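Side-chain contact in uncharacterized protein (Methanosarcina mazei, PDB 3R6A), which is of unknown function but belongs to the glyoxalase/bleomycin resistance protein/dioxygenase superfamily and assembles as a two-chain complex: residues A20-F23 against Y24-L28. Sequence-based numbering, arbitrary orientation.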
loop_
_atom_site.group_PDB
_atom_site.type_symbol
_atom_site.label_atom_id
_atom_site.label_comp_id
_atom_site.label_asym_id
_atom_site.label_seq_id
_atom_site.Cartn_x
_atom_site.Cartn_y
_atom_site.Cartn_z
ATOM N N ALA B 20 3.147 17.019 -5.112
ATOM C CA ALA B 20 3.061 15.833 -4.267
ATOM C C ALA B 20 4.446 15.300 -3.902
ATOM O O ALA B 20 4.715 15.015 -2.733
ATOM C CB ALA B 20 2.245 14.748 -4.965
ATOM N N LEU B 21 5.330 15.164 -4.889
ATOM C CA LEU B 21 6.671 14.659 -4.612
ATOM C C LEU B 21 7.399 15.500 -3.570
ATOM O O LEU B 21 8.023 14.966 -2.652
ATOM C CB LEU B 21 7.514 14.606 -5.894
ATOM C CG LEU B 21 7.407 13.340 -6.744
ATOM C CD1 LEU B 21 8.244 13.501 -7.998
ATOM C CD2 LEU B 21 7.879 12.132 -5.938
ATOM N N GLU B 22 7.324 16.817 -3.717
ATOM C CA GLU B 22 7.985 17.702 -2.770
ATOM C C GLU B 22 7.505 17.377 -1.361
ATOM O O GLU B 22 8.308 17.280 -0.432
ATOM C CB GLU B 22 7.680 19.165 -3.105
ATOM C CG GLU B 22 8.243 20.175 -2.107
ATOM C CD GLU B 22 9.756 20.108 -1.970
ATOM O OE1 GLU B 22 10.265 19.118 -1.398
ATOM O OE2 GLU B 22 10.438 21.048 -2.437
ATOM N N PHE B 23 6.196 17.194 -1.212
ATOM C CA PHE B 23 5.623 16.874 0.087
ATOM C C PHE B 23 6.159 15.557 0.634
ATOM O O PHE B 23 6.608 15.492 1.780
ATOM C CB PHE B 23 4.096 16.797 0.002
ATOM C CG PHE B 23 3.447 16.316 1.270
ATOM C CD1 PHE B 23 3.380 17.136 2.394
ATOM C CD2 PHE B 23 2.933 15.026 1.352
ATOM C CE1 PHE B 23 2.816 16.678 3.580
ATOM C CE2 PHE B 23 2.365 14.558 2.537
ATOM C CZ PHE B 23 2.306 15.383 3.653
ATOM N N TYR B 24 6.111 14.501 -0.174
ATOM C CA TYR B 24 6.598 13.211 0.302
ATOM C C TYR B 24 8.095 13.176 0.562
ATOM O O TYR B 24 8.550 12.444 1.439
ATOM C CB TYR B 24 6.177 12.095 -0.662
ATOM C CG TYR B 24 4.685 11.880 -0.613
ATOM C CD1 TYR B 24 4.079 11.324 0.518
ATOM C CD2 TYR B 24 3.863 12.342 -1.637
ATOM C CE1 TYR B 24 2.693 11.250 0.628
ATOM C CE2 TYR B 24 2.482 12.275 -1.536
ATOM C CZ TYR B 24 1.901 11.735 -0.402
ATOM O OH TYR B 24 0.532 11.721 -0.284
ATOM N N GLU B 25 8.869 13.966 -0.179
ATOM C CA GLU B 25 10.313 13.984 0.049
ATOM C C GLU B 25 10.565 14.568 1.434
ATOM O O GLU B 25 11.477 14.148 2.148
ATOM C CB GLU B 25 11.011 14.810 -1.039
ATOM C CG GLU B 25 10.860 14.173 -2.421
ATOM C CD GLU B 25 11.349 15.046 -3.558
ATOM O OE1 GLU B 25 11.331 16.284 -3.415
ATOM O OE2 GLU B 25 11.729 14.482 -4.607
ATOM N N GLU B 26 9.729 15.523 1.820
ATOM C CA GLU B 26 9.848 16.157 3.126
ATOM C C GLU B 26 9.339 15.224 4.226
ATOM O O GLU B 26 10.016 15.002 5.233
ATOM C CB GLU B 26 9.046 17.457 3.145
ATOM C CG GLU B 26 9.554 18.505 2.166
ATOM C CD GLU B 26 10.772 19.243 2.682
ATOM O OE1 GLU B 26 11.755 18.580 3.078
ATOM O OE2 GLU B 26 10.744 20.493 2.688
ATOM N N LEU B 27 8.140 14.682 4.026
ATOM C CA LEU B 27 7.529 13.781 5.005
ATOM C C LEU B 27 8.398 12.554 5.283
ATOM O O LEU B 27 8.588 12.160 6.438
ATOM C CB LEU B 27 6.160 13.319 4.506
ATOM C CG LEU B 27 5.411 12.338 5.408
ATOM C CD1 LEU B 27 4.905 13.060 6.652
ATOM C CD2 LEU B 27 4.256 11.719 4.630
ATOM N N LEU B 28 8.931 11.961 4.220
ATOM C CA LEU B 28 9.758 10.766 4.343
ATOM C C LEU B 28 11.243 11.078 4.494
ATOM O O LEU B 28 12.072 10.170 4.567
ATOM C CB LEU B 28 9.542 9.866 3.123
ATOM C CG LEU B 28 8.096 9.432 2.877
ATOM C CD1 LEU B 28 7.982 8.744 1.533
ATOM C CD2 LEU B 28 7.651 8.510 3.990
#
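Phe23 turns one edge of its ring onto the face of Tyr24, a T-shaped pair with centroids 5.0 Å apart and planes at 79°. Tyr24 can be followed outward from CB, which leaves the helix beside the peptide joining Phe23 to Tyr24. Its CG lies anti to the carbonyl carbon (chi1 -69°), swinging the ring back along helix 17-27, and CD2 comes within 3.0 Å of Ala20 O. That oxygen also accepts the nearly straight bond from Tyr24 N, at 3.0 Å. Further out, CE2 passes Ala20 CB at 4.2 Å, a methyl small enough to leave room for the ring, while CE1 meets Phe23 CE2 at 3.8 Å. Over the ring centre sits Phe23 CD2. The tip, OH, is hydrogen-bonded to His107 and Asp109 of the second subunit, so tyrosine suits a place that needs both an apolar face and a polar end.

Phe23 CG is anti to the backbone N (chi1 173°), which lays the ring alongside Leu27, one turn on, with CE2 4.0 Å from Leu27 CD2. Glu22 OE1 stands 3.6 Å from Glu25 OE1; Glu22 is exposed and Glu25 partly so, and nearby solvent probably weakens the repulsion. Backbone i to i+4 bonds mark an alpha-helix, amphipathic with glutamates on one side and buried Tyr24 and Leu27 on the other. In this glyoxalase-superfamily chain it packs Leu21 and Tyr24 on Leu53 of strand 51-55 in the mixed sheet, while Phe23, Tyr24 and Leu27 meet the second subunit.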